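Side-chain contacts in alpha-1,2-mannosidase (Bacteroides thetaiotaomicron, PDB 2WW2), which hydrolyses alpha-mannosides with inversion of anomeric configuration, as a calcium-dependent member of glycoside hydrolase family 92: residues L284-S289 against A633-S638; N609-L614 against S656-K661; N500-D503 against T508-G511; L484-P487 against M492-K495; N75-F80 against W370-H375. One frame throughout, in Å; residues are numbered along the deposited sequence.

How the interactions relate
Interactions 1, 2, 4 and 5 are buried, whereas interaction 3 lies at the surface, and their chemistry follows. Interaction 1 packs two helices through aromatic and aliphatic groups. Interaction 2 adjoins it, since Leu658 also lies against Tyr635, and sets another helix on an irregular segment by weak apolar touches. Interactions 3 and 4 are likewise neighbours, about 9 Å apart between centres: 4 closes a small hairpin with a backbone bond and interleaved side chains, and 3, beside it, holds a long ion pair and a water. Interaction 5 stands apart and alone spans the N-terminal and catalytic regions, combining a proline-tyrosine CH-pi contact with a water bridge.

Interaction 1 (L284-S289 against A633-S638); sequences LRTFYS and AWYVFS
Thr286 pushes its methyl group onto the ring of Tyr635, and this is the tight spot between the two helices. CG2 stands over one face, displaced toward the phenol end, and comes within 3.3 Å of Tyr635 CZ, an intimate CH-pi contact. A threonine suits the place because its two branches do different work: with CG2 anti to the backbone N, the methyl faces the ring while OG1 turns back to bond the carbonyl of Glu282 in its own helix. The Tyr635 ring also reaches the backbone of the next residue, its CE2 lying 3.6 Å from Phe287 CA. Beyond this the fit eases. Phe287 presents the CE1 edge of its ring to Val636, 3.9 Å from the branched CG1, with the carbonyl oxygen of Val636 near the ring plane. On the far side of helix 281-294, Leu284 turns away from the partner and Arg285 pairs with Glu282; both are partly exposed. An alanine at Tyr635 is likely to leave the Thr286 methyl without the ring beneath it and to open a gap between the helices. The segment axes approach to 9.2 Å and their directions differ by 122°, a steep crossing of buried helices within the catalytic region of family 92, whose fold is built round an (alpha/alpha)6 barrel.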
# COMPACT_ATOMS: atom_id res chain seq x y z
N LEU A 284 32.09 10.74 4.02
CA LEU A 284 32.71 12.03 3.77
C LEU A 284 32.14 12.65 2.47
O LEU A 284 31.86 13.84 2.39
CB LEU A 284 34.24 11.86 3.66
CG LEU A 284 34.92 11.46 4.99
CD1 LEU A 284 36.35 10.95 4.81
CD2 LEU A 284 34.93 12.66 5.92
N ARG A 285 31.99 11.83 1.43
CA ARG A 285 31.37 12.34 0.19
C ARG A 285 29.94 12.82 0.41
O ARG A 285 29.54 13.87 -0.10
CB ARG A 285 31.43 11.28 -0.91
CG ARG A 285 32.88 11.04 -1.36
CD ARG A 285 32.94 10.14 -2.56
NE ARG A 285 32.27 8.88 -2.33
CZ ARG A 285 32.88 7.70 -2.27
NH1 ARG A 285 34.20 7.63 -2.43
NH2 ARG A 285 32.17 6.59 -2.05
N THR A 286 29.18 12.07 1.19
CA THR A 286 27.78 12.45 1.41
C THR A 286 27.74 13.77 2.16
O THR A 286 27.06 14.71 1.75
CB THR A 286 27.03 11.36 2.19
OG1 THR A 286 27.16 10.11 1.48
CG2 THR A 286 25.53 11.70 2.29
N PHE A 287 28.51 13.84 3.24
CA PHE A 287 28.56 15.04 4.09
C PHE A 287 28.99 16.30 3.33
O PHE A 287 28.32 17.33 3.39
CB PHE A 287 29.52 14.79 5.26
CG PHE A 287 29.60 15.93 6.24
CD1 PHE A 287 28.57 16.15 7.17
CD2 PHE A 287 30.70 16.78 6.25
CE1 PHE A 287 28.64 17.19 8.07
CE2 PHE A 287 30.78 17.83 7.16
CZ PHE A 287 29.75 18.04 8.07
N TYR A 288 30.12 16.23 2.62
CA TYR A 288 30.60 17.43 1.94
C TYR A 288 29.79 17.78 0.71
O TYR A 288 29.67 18.94 0.37
CB TYR A 288 32.12 17.32 1.65
CG TYR A 288 32.86 17.53 2.96
CD1 TYR A 288 32.84 18.77 3.58
CD2 TYR A 288 33.52 16.47 3.60
CE1 TYR A 288 33.48 18.99 4.80
CE2 TYR A 288 34.15 16.67 4.82
CZ TYR A 288 34.12 17.94 5.42
OH TYR A 288 34.74 18.17 6.63
N SER A 289 29.22 16.79 0.04
CA SER A 289 28.27 17.08 -1.04
C SER A 289 27.04 17.82 -0.52
O SER A 289 26.62 18.82 -1.12
CB SER A 289 27.85 15.79 -1.74
OG SER A 289 28.97 15.15 -2.36
N ALA A 633 20.95 20.42 4.49
CA ALA A 633 21.37 21.00 5.77
C ALA A 633 20.98 20.09 6.95
O ALA A 633 21.68 20.02 7.97
CB ALA A 633 20.75 22.39 5.95
N TRP A 634 19.85 19.40 6.78
CA TRP A 634 19.41 18.43 7.77
C TRP A 634 20.50 17.36 7.95
O TRP A 634 20.85 16.97 9.06
CB TRP A 634 18.10 17.77 7.31
CG TRP A 634 17.49 16.83 8.30
CD1 TRP A 634 16.48 17.10 9.19
CD2 TRP A 634 17.85 15.45 8.52
NE1 TRP A 634 16.19 15.99 9.94
CE2 TRP A 634 17.01 14.96 9.55
CE3 TRP A 634 18.78 14.59 7.94
CZ2 TRP A 634 17.09 13.64 10.01
CZ3 TRP A 634 18.86 13.29 8.41
CH2 TRP A 634 18.02 12.83 9.43
N TYR A 635 21.08 16.93 6.84
CA TYR A 635 22.12 15.90 6.92
C TYR A 635 23.39 16.46 7.57
O TYR A 635 24.01 15.80 8.41
CB TYR A 635 22.42 15.34 5.54
CG TYR A 635 23.42 14.18 5.55
CD1 TYR A 635 22.98 12.85 5.55
CD2 TYR A 635 24.78 14.42 5.57
CE1 TYR A 635 23.89 11.79 5.57
CE2 TYR A 635 25.70 13.35 5.59
CZ TYR A 635 25.25 12.06 5.59
OH TYR A 635 26.14 11.02 5.59
N VAL A 636 23.76 17.69 7.21
CA VAL A 636 24.97 18.29 7.80
C VAL A 636 24.84 18.42 9.31
O VAL A 636 25.69 17.95 10.06
CB VAL A 636 25.30 19.65 7.14
CG1 VAL A 636 26.43 20.35 7.89
CG2 VAL A 636 25.71 19.43 5.68
N PHE A 637 23.78 19.06 9.76
CA PHE A 637 23.53 19.15 11.19
C PHE A 637 23.51 17.76 11.83
O PHE A 637 24.22 17.51 12.81
CB PHE A 637 22.19 19.84 11.45
CG PHE A 637 22.31 21.33 11.65
CD1 PHE A 637 23.01 21.84 12.74
CD2 PHE A 637 21.72 22.22 10.75
CE1 PHE A 637 23.12 23.22 12.94
CE2 PHE A 637 21.83 23.59 10.93
CZ PHE A 637 22.51 24.09 12.03
N SER A 638 22.69 16.86 11.30
CA SER A 638 22.52 15.54 11.93
C SER A 638 23.83 14.76 12.04
O SER A 638 24.09 14.11 13.06
CB SER A 638 21.43 14.71 11.23
OG SER A 638 20.17 15.34 11.40

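Interaction 2 (N609-L614 against S656-K661); sequences NVMDKL and SPLFKK
Met611 and Leu658 run past one another in opposite directions, the methionine leaving helix 600-613 and the leucine rising from the loop toward it. In the conformer described, one of two modelled for Met611, the chain bends at its last torsion (chi3 -80°) and brings the terminal methyl alongside the loop. There CE lies 4.1 Å from Leu658 CB, and it sits 3.5 Å from the carbonyl oxygen of Ser656. A long unbranched thioether suits this position, since it can span the distance between helix and loop. Leu658 in turn has CG anti to its backbone N (chi1 -172°), which carries the branched end toward the helix. Its CD1 meets the next helical residue at a slant, 4.2 Å from Asp612 OD1, a touch at the margin rather than a bond. The leucine also packs against Tyr635 and Ala639 of helix 632-640 and against Gln283 of helix 281-294, so three helices meet on it. Ser656 spends its hydroxyl elsewhere, on Pro684 O and Arg608. With dispersion as the main cohesion between the segments, and a methionine able to adopt two poses, the contact probably tolerates small shifts that a directional bond would not.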
# COMPACT_ATOMS: atom_id res chain seq x y z
N ASN A 609 19.90 5.50 11.88
CA ASN A 609 19.31 4.59 10.89
C ASN A 609 18.98 5.35 9.58
O ASN A 609 19.34 4.91 8.48
CB ASN A 609 18.07 3.93 11.49
CG ASN A 609 17.68 2.66 10.79
OD1 ASN A 609 18.52 1.87 10.36
ND2 ASN A 609 16.38 2.44 10.69
N VAL A 610 18.35 6.51 9.71
CA VAL A 610 18.04 7.35 8.54
C VAL A 610 19.32 7.77 7.78
O VAL A 610 19.40 7.67 6.57
CB VAL A 610 17.20 8.59 8.93
CG1 VAL A 610 17.20 9.63 7.80
CG2 VAL A 610 15.74 8.18 9.28
N MET A 611 20.34 8.23 8.50
CA MET A 611 21.57 8.65 7.85
C MET A 611 22.20 7.50 7.06
O MET A 611 22.71 7.72 5.96
CB MET A 611 22.57 9.25 8.85
CG MET A 611 22.11 10.59 9.43
SD MET A 611 23.41 11.62 10.14
CE MET A 611 23.69 10.89 11.75
N ASP A 612 22.14 6.30 7.61
CA ASP A 612 22.72 5.13 6.94
C ASP A 612 21.86 4.67 5.77
O ASP A 612 22.39 4.25 4.74
CB ASP A 612 22.86 3.96 7.92
CG ASP A 612 24.03 4.13 8.91
OD1 ASP A 612 24.90 5.02 8.72
OD2 ASP A 612 24.09 3.35 9.88
N LYS A 613 20.54 4.72 5.91
CA LYS A 613 19.67 4.05 4.93
C LYS A 613 19.09 4.92 3.83
O LYS A 613 18.76 4.41 2.76
CB LYS A 613 18.57 3.27 5.66
CG LYS A 613 19.13 1.98 6.22
CD LYS A 613 18.41 1.49 7.43
CE LYS A 613 18.98 0.09 7.78
NZ LYS A 613 18.31 -0.47 8.95
N LEU A 614 18.97 6.22 4.06
CA LEU A 614 18.31 7.11 3.11
C LEU A 614 19.25 8.06 2.36
O LEU A 614 18.78 8.98 1.67
CB LEU A 614 17.25 7.93 3.83
CG LEU A 614 16.11 7.10 4.42
CD1 LEU A 614 15.04 8.04 4.91
CD2 LEU A 614 15.53 6.11 3.38
N SER A 656 22.82 12.15 17.35
CA SER A 656 23.94 11.23 17.48
C SER A 656 24.82 11.50 16.27
O SER A 656 24.31 11.48 15.14
CB SER A 656 23.43 9.78 17.48
OG SER A 656 24.50 8.88 17.41
N PRO A 657 26.11 11.79 16.50
CA PRO A 657 27.03 12.20 15.43
C PRO A 657 27.35 11.02 14.54
O PRO A 657 27.33 9.86 15.00
CB PRO A 657 28.29 12.63 16.19
CG PRO A 657 28.27 11.76 17.44
CD PRO A 657 26.80 11.65 17.79
N LEU A 658 27.70 11.31 13.29
CA LEU A 658 28.05 10.27 12.33
C LEU A 658 29.54 9.90 12.35
O LEU A 658 29.91 8.76 12.06
CB LEU A 658 27.66 10.73 10.91
CG LEU A 658 27.79 9.67 9.82
CD1 LEU A 658 26.74 8.56 10.03
CD2 LEU A 658 27.65 10.35 8.44
N PHE A 659 30.39 10.86 12.69
CA PHE A 659 31.85 10.65 12.58
C PHE A 659 32.50 10.43 13.94
O PHE A 659 31.88 10.68 14.97
CB PHE A 659 32.51 11.85 11.89
CG PHE A 659 32.02 12.07 10.46
CD1 PHE A 659 32.57 11.34 9.41
CD2 PHE A 659 31.01 12.99 10.18
CE1 PHE A 659 32.12 11.53 8.08
CE2 PHE A 659 30.55 13.20 8.87
CZ PHE A 659 31.11 12.47 7.82
N LYS A 660 33.76 9.97 13.96
CA LYS A 660 34.48 9.88 15.23
C LYS A 660 34.79 11.28 15.77
O LYS A 660 34.98 11.46 16.98
CB LYS A 660 35.76 9.04 15.08
CG LYS A 660 35.45 7.56 14.95
CD LYS A 660 36.68 6.73 14.67
CE LYS A 660 36.31 5.27 14.42
NZ LYS A 660 35.61 4.68 15.61
N LYS A 661 34.78 12.27 14.89
CA LYS A 661 35.10 13.63 15.29
C LYS A 661 34.65 14.67 14.26
O LYS A 661 34.85 14.49 13.05
CB LYS A 661 36.61 13.77 15.52
CG LYS A 661 37.02 15.04 16.24
CD LYS A 661 38.54 15.18 16.26
CE LYS A 661 38.96 16.19 17.28
NZ LYS A 661 40.45 16.22 17.42

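Interaction 3 (N500-D503 against T508-G511); sequences NWRD and TEWG
The guanidinium of Arg502 and the carboxylate of Glu509 lie with their planes only 21° apart, yet they meet neither squarely face on nor edge on. Glu509 OE2 sits well out of the guanidinium plane, 3.7 Å from Arg502 NH2, so this is a long salt bridge in which the charges attract but no N-H points at the oxygen. A second flat group, the indole of Trp501, has the Tyr486 ring on one face and the charged end of Lys495 on the other, a stack and a cation-pi contact. Thr508 O lies at the edge of the Trp510 indole, in its plane. The two ions arrive from opposite directions. Glu509 is extended beyond CG, whereas the arginine chain bends at chi3 (81°) to bring its tip across. A water supplements the pair: NH2 of Arg502 gives it a weak hydrogen bond of 2.7 Å. That water can donate to Glu509 O at 2.8 Å and to Gly511 O at 3.0 Å, although other acceptors compete for its protons. Gly511 has a positive phi of 82°, a shape easy for a residue lacking CB. The stronger partner of OE2 is Arg504 of a neighbouring subunit, which also packs on Arg502. The result is a polar, water-bridged surface contact between loops of the catalytic region, where another copy packs in the crystal although the enzyme is a monomer.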
# COMPACT_ATOMS: atom_id res chain seq x y z
N ASN A 500 -17.33 24.68 11.74
CA ASN A 500 -17.68 23.29 11.44
C ASN A 500 -16.46 22.51 10.98
O ASN A 500 -15.82 22.90 10.01
CB ASN A 500 -18.73 23.25 10.32
CG ASN A 500 -20.00 24.03 10.66
OD1 ASN A 500 -20.48 24.85 9.86
ND2 ASN A 500 -20.55 23.80 11.83
N TRP A 501 -16.15 21.39 11.63
CA TRP A 501 -15.08 20.51 11.13
C TRP A 501 -15.43 19.96 9.74
O TRP A 501 -16.58 19.61 9.46
CB TRP A 501 -14.86 19.32 12.05
CG TRP A 501 -14.31 19.59 13.43
CD1 TRP A 501 -14.97 19.45 14.61
CD2 TRP A 501 -12.96 19.98 13.76
NE1 TRP A 501 -14.13 19.74 15.66
CE2 TRP A 501 -12.89 20.07 15.17
CE3 TRP A 501 -11.82 20.26 13.01
CZ2 TRP A 501 -11.72 20.44 15.84
CZ3 TRP A 501 -10.65 20.63 13.68
CH2 TRP A 501 -10.62 20.71 15.08
N ARG A 502 -14.43 19.86 8.87
CA ARG A 502 -14.66 19.25 7.56
C ARG A 502 -15.14 17.81 7.73
O ARG A 502 -14.70 17.10 8.64
CB ARG A 502 -13.38 19.32 6.71
CG ARG A 502 -13.55 18.71 5.33
CD ARG A 502 -12.47 19.13 4.33
NE ARG A 502 -11.25 18.37 4.48
CZ ARG A 502 -10.45 17.99 3.47
NH1 ARG A 502 -10.75 18.28 2.21
NH2 ARG A 502 -9.35 17.31 3.73
N ASP A 503 -16.08 17.38 6.89
CA ASP A 503 -16.65 16.04 6.96
C ASP A 503 -15.59 14.96 6.74
O ASP A 503 -14.58 15.20 6.07
CB ASP A 503 -17.69 15.85 5.85
CG ASP A 503 -18.93 16.72 6.03
OD1 ASP A 503 -19.18 17.20 7.16
OD2 ASP A 503 -19.68 16.89 5.04
N THR A 508 -4.83 10.49 6.29
CA THR A 508 -3.89 10.20 5.20
C THR A 508 -4.19 11.02 3.95
O THR A 508 -3.48 10.93 2.96
CB THR A 508 -3.88 8.69 4.82
OG1 THR A 508 -5.16 8.32 4.28
CG2 THR A 508 -3.62 7.84 6.03
N GLU A 509 -5.24 11.84 4.01
CA GLU A 509 -5.68 12.56 2.82
C GLU A 509 -4.86 13.83 2.53
O GLU A 509 -4.81 14.76 3.34
CB GLU A 509 -7.18 12.88 2.93
CG GLU A 509 -7.76 13.63 1.75
CD GLU A 509 -9.25 13.91 1.94
OE1 GLU A 509 -9.92 14.33 0.98
OE2 GLU A 509 -9.74 13.69 3.06
N TRP A 510 -4.23 13.87 1.36
CA TRP A 510 -3.42 15.00 0.95
C TRP A 510 -4.25 16.16 0.47
O TRP A 510 -5.42 15.99 0.14
CB TRP A 510 -2.44 14.58 -0.15
CG TRP A 510 -1.26 13.86 0.38
CD1 TRP A 510 -1.26 12.75 1.18
CD2 TRP A 510 0.12 14.19 0.15
NE1 TRP A 510 0.03 12.37 1.46
CE2 TRP A 510 0.90 13.24 0.84
CE3 TRP A 510 0.77 15.19 -0.58
CZ2 TRP A 510 2.30 13.26 0.83
CZ3 TRP A 510 2.16 15.22 -0.59
CH2 TRP A 510 2.91 14.25 0.11
N GLY A 511 -3.64 17.34 0.43
CA GLY A 511 -4.23 18.47 -0.27
C GLY A 511 -5.26 19.15 0.59
O GLY A 511 -5.24 18.97 1.80
O HOH W 1 -6.80 16.76 3.11

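Interaction 4 (L484-P487 against M492-K495); sequences LYYP and MWTK
Met492 folds back over the chain opposite, its sulfur filling the hollow above the Leu484-Tyr485 peptide. The bend at chi2 (-64°) brings SD to 3.5 Å from Tyr485 N and 4.0 Å from Tyr485 CB. Its methyl then continues to the edge of the Tyr485 ring, near the ring plane. A flexible, unbranched methionine can take up this curve. Leu484 makes the next bump: its CB rests 3.7 Å from Trp493 O, and CD2 reaches the aliphatic stem of Lys495, whose amine bonds Asn483 O. These residues belong to a short antiparallel beta hairpin, in which Tyr485 and Met492 form a non-hydrogen-bonded pair. Beside that pair Trp493 N donates to Leu484 O at 2.9 Å, with an N-H...O angle of 157°. Elsewhere Tyr486 and Trp493 lie side by side and point the same way. Their planes are inclined by 27°, but the rings are slid apart, with little overlap; Tyr486 CD2 comes 3.4 Å from Trp493 CD1. An alanine in place of Tyr486 would probably leave one flank of the Trp493 indole uncovered and deprive Trp501 of its stacking partner. The indole NH is bonded to Arg502 O, and Phe505 meets the Trp493 ring edge-to-face. On the Met492 side, helix 444-465 supplies Leu449 against the methionine, while Thr445 and Thr448 press on Leu484.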
# COMPACT_ATOMS: atom_id res chain seq x y z
N LEU A 484 -6.90 23.73 15.83
CA LEU A 484 -7.22 22.80 14.74
C LEU A 484 -6.98 21.33 15.08
O LEU A 484 -7.18 20.45 14.25
CB LEU A 484 -6.46 23.19 13.46
CG LEU A 484 -6.90 24.53 12.87
CD1 LEU A 484 -6.09 24.88 11.62
CD2 LEU A 484 -8.40 24.55 12.58
N TYR A 485 -6.58 21.06 16.31
CA TYR A 485 -6.44 19.69 16.77
C TYR A 485 -7.83 19.10 17.04
O TYR A 485 -8.61 19.63 17.83
CB TYR A 485 -5.56 19.64 18.01
CG TYR A 485 -5.19 18.24 18.42
CD1 TYR A 485 -4.13 17.58 17.81
CD2 TYR A 485 -5.91 17.56 19.40
CE1 TYR A 485 -3.78 16.30 18.17
CE2 TYR A 485 -5.58 16.27 19.77
CZ TYR A 485 -4.51 15.64 19.14
OH TYR A 485 -4.14 14.37 19.49
N TYR A 486 -8.15 18.01 16.34
CA TYR A 486 -9.49 17.41 16.36
C TYR A 486 -9.49 16.35 17.46
O TYR A 486 -9.00 15.24 17.23
CB TYR A 486 -9.76 16.74 15.01
CG TYR A 486 -11.21 16.54 14.63
CD1 TYR A 486 -12.22 16.52 15.58
CD2 TYR A 486 -11.57 16.36 13.30
CE1 TYR A 486 -13.57 16.34 15.21
CE2 TYR A 486 -12.90 16.17 12.92
CZ TYR A 486 -13.89 16.16 13.87
OH TYR A 486 -15.20 15.97 13.47
N PRO A 487 -10.03 16.67 18.65
CA PRO A 487 -9.78 15.76 19.78
C PRO A 487 -10.33 14.35 19.57
O PRO A 487 -9.64 13.39 19.90
CB PRO A 487 -10.47 16.45 20.98
CG PRO A 487 -10.87 17.82 20.50
CD PRO A 487 -10.92 17.80 19.00
N MET A 492 -4.46 16.96 13.57
CA MET A 492 -4.85 18.27 13.05
C MET A 492 -5.85 18.06 11.91
O MET A 492 -5.73 17.10 11.14
CB MET A 492 -3.61 19.03 12.55
CG MET A 492 -2.65 19.44 13.67
SD MET A 492 -3.40 20.62 14.82
CE MET A 492 -2.08 20.74 16.04
N TRP A 493 -6.85 18.93 11.83
CA TRP A 493 -7.83 18.85 10.74
C TRP A 493 -8.16 20.28 10.34
O TRP A 493 -7.29 21.16 10.44
CB TRP A 493 -9.07 18.07 11.21
CG TRP A 493 -10.02 17.58 10.16
CD1 TRP A 493 -11.38 17.72 10.18
CD2 TRP A 493 -9.71 16.84 8.97
NE1 TRP A 493 -11.93 17.12 9.07
CE2 TRP A 493 -10.92 16.58 8.30
CE3 TRP A 493 -8.51 16.39 8.38
CZ2 TRP A 493 -10.99 15.89 7.09
CZ3 TRP A 493 -8.58 15.69 7.17
CH2 TRP A 493 -9.81 15.45 6.54
N THR A 494 -9.39 20.54 9.89
CA THR A 494 -9.73 21.86 9.39
C THR A 494 -11.18 22.19 9.73
O THR A 494 -12.01 21.29 9.90
CB THR A 494 -9.53 21.96 7.87
OG1 THR A 494 -9.81 23.29 7.43
CG2 THR A 494 -10.48 20.99 7.13
N LYS A 495 -11.48 23.49 9.84
CA LYS A 495 -12.85 23.97 10.06
C LYS A 495 -13.17 25.05 9.04
O LYS A 495 -12.26 25.73 8.56
CB LYS A 495 -12.99 24.61 11.45
CG LYS A 495 -12.82 23.70 12.65
CD LYS A 495 -12.67 24.56 13.91
CE LYS A 495 -12.65 23.73 15.17
NZ LYS A 495 -12.08 24.51 16.33

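Interaction 5 (N75-F80 against W370-H375); sequences NDYGTF and WASPGH
Tyr77 lays its ring beneath Pro373, so that the aromatic ring and the pyrrolidine pass in opposite directions. From CB the chain takes the crowded position between backbone N and carbonyl carbon (chi1 65°), which sends the ring toward the other segment. CG is the first atom to touch, 4.0 Å from Pro373 CD. That CD stands almost over the middle of the ring, 3.9 Å from the centroid and 9° off the normal, a well-centred CH-pi contact. Along one side CD1 and CE1 run under Pro373 CG; along the other CE2 comes 3.7 Å from Ser372 OG. CZ meets Pro373 CB at 3.7 Å, and OH goes on to bond Asp328 OD2. Proline suits the face of a tyrosine because its ring is compact and its CH groups are polarised; here it follows a cis peptide. Ser372, with OG anti to its backbone N, bonds the other oxygen of Asp328. Its OG also accepts from a water at 2.8 Å. The same water lies 2.8 Å from Asn75 O and can donate to it, though other acceptors compete, so solvent probably bridges the segments. Arg299 and Phe301 of strand 299-304 also pack against the tyrosine. The contact joins the N-terminal and catalytic regions by a dispersive ring face beside buried polar groups, and Asp328, bonded from each side, probably fixes the turn of both hydroxyls.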
# COMPACT_ATOMS: atom_id res chain seq x y z
N ASN A 75 11.99 27.90 -12.16
CA ASN A 75 12.65 28.07 -13.46
C ASN A 75 13.67 29.22 -13.38
O ASN A 75 14.04 29.65 -12.28
CB ASN A 75 11.58 28.20 -14.60
CG ASN A 75 12.10 27.71 -15.98
OD1 ASN A 75 13.19 28.09 -16.42
ND2 ASN A 75 11.29 26.92 -16.67
N ASP A 76 14.14 29.70 -14.53
CA ASP A 76 15.37 30.52 -14.62
C ASP A 76 15.09 31.99 -14.97
O ASP A 76 13.96 32.35 -15.31
CB ASP A 76 16.34 29.91 -15.66
CG ASP A 76 17.82 30.14 -15.30
OD1 ASP A 76 18.11 30.90 -14.34
OD2 ASP A 76 18.70 29.52 -15.95
N TYR A 77 16.12 32.83 -14.84
CA TYR A 77 16.07 34.21 -15.33
C TYR A 77 17.53 34.66 -15.57
O TYR A 77 18.47 34.04 -15.02
CB TYR A 77 15.37 35.13 -14.31
CG TYR A 77 16.16 35.26 -13.02
CD1 TYR A 77 17.11 36.26 -12.85
CD2 TYR A 77 15.98 34.33 -11.99
CE1 TYR A 77 17.88 36.35 -11.69
CE2 TYR A 77 16.73 34.41 -10.81
CZ TYR A 77 17.68 35.42 -10.68
OH TYR A 77 18.43 35.50 -9.53
N GLY A 78 17.71 35.69 -16.38
CA GLY A 78 19.02 36.30 -16.64
C GLY A 78 19.99 35.25 -17.14
O GLY A 78 21.12 35.20 -16.67
N THR A 79 19.55 34.41 -18.08
CA THR A 79 20.34 33.24 -18.51
C THR A 79 20.73 33.33 -19.98
O THR A 79 19.95 33.80 -20.82
CB THR A 79 19.58 31.89 -18.19
OG1 THR A 79 20.40 30.77 -18.52
CG2 THR A 79 18.24 31.78 -18.94
N PHE A 80 21.96 32.90 -20.29
CA PHE A 80 22.42 32.76 -21.66
C PHE A 80 23.32 31.53 -21.70
O PHE A 80 23.62 30.96 -20.64
CB PHE A 80 23.14 34.04 -22.15
CG PHE A 80 24.49 34.28 -21.54
CD1 PHE A 80 25.64 33.83 -22.18
CD2 PHE A 80 24.63 35.00 -20.36
CE1 PHE A 80 26.91 34.07 -21.63
CE2 PHE A 80 25.91 35.24 -19.81
CZ PHE A 80 27.03 34.76 -20.44
N TRP A 370 9.08 33.52 -0.99
CA TRP A 370 9.80 32.93 -2.14
C TRP A 370 10.22 34.08 -3.06
O TRP A 370 9.39 34.89 -3.46
CB TRP A 370 8.89 31.94 -2.91
CG TRP A 370 9.48 30.54 -2.99
CD1 TRP A 370 9.01 29.41 -2.37
CD2 TRP A 370 10.67 30.15 -3.71
NE1 TRP A 370 9.84 28.33 -2.68
CE2 TRP A 370 10.85 28.76 -3.50
CE3 TRP A 370 11.57 30.83 -4.53
CZ2 TRP A 370 11.91 28.05 -4.06
CZ3 TRP A 370 12.65 30.13 -5.08
CH2 TRP A 370 12.81 28.74 -4.84
N ALA A 371 11.52 34.16 -3.36
CA ALA A 371 12.06 35.21 -4.23
C ALA A 371 12.88 34.58 -5.34
O ALA A 371 13.72 33.71 -5.08
CB ALA A 371 12.97 36.15 -3.41
N SER A 372 12.64 35.03 -6.57
CA SER A 372 13.44 34.58 -7.71
C SER A 372 13.14 35.40 -8.99
O SER A 372 12.32 35.00 -9.81
CB SER A 372 13.18 33.09 -7.99
OG SER A 372 14.06 32.60 -9.00
N PRO A 373 13.80 36.55 -9.15
CA PRO A 373 14.68 37.19 -8.17
C PRO A 373 13.88 38.10 -7.24
O PRO A 373 14.33 38.39 -6.14
CB PRO A 373 15.61 38.02 -9.05
CG PRO A 373 14.80 38.38 -10.26
CD PRO A 373 13.80 37.26 -10.45
N GLY A 374 12.72 38.53 -7.69
CA GLY A 374 11.80 39.29 -6.86
C GLY A 374 10.70 38.38 -6.36
O GLY A 374 10.81 37.15 -6.44
N HIS A 375 9.61 38.97 -5.88
CA HIS A 375 8.52 38.20 -5.30
C HIS A 375 7.92 37.22 -6.30
O HIS A 375 7.54 37.61 -7.41
CB HIS A 375 7.41 39.14 -4.81
CG HIS A 375 7.76 39.97 -3.62
ND1 HIS A 375 8.18 39.43 -2.42
CD2 HIS A 375 7.68 41.31 -3.42
CE1 HIS A 375 8.37 40.41 -1.55
NE2 HIS A 375 8.07 41.56 -2.13
O HOH W 2 13.24 32.30 -11.67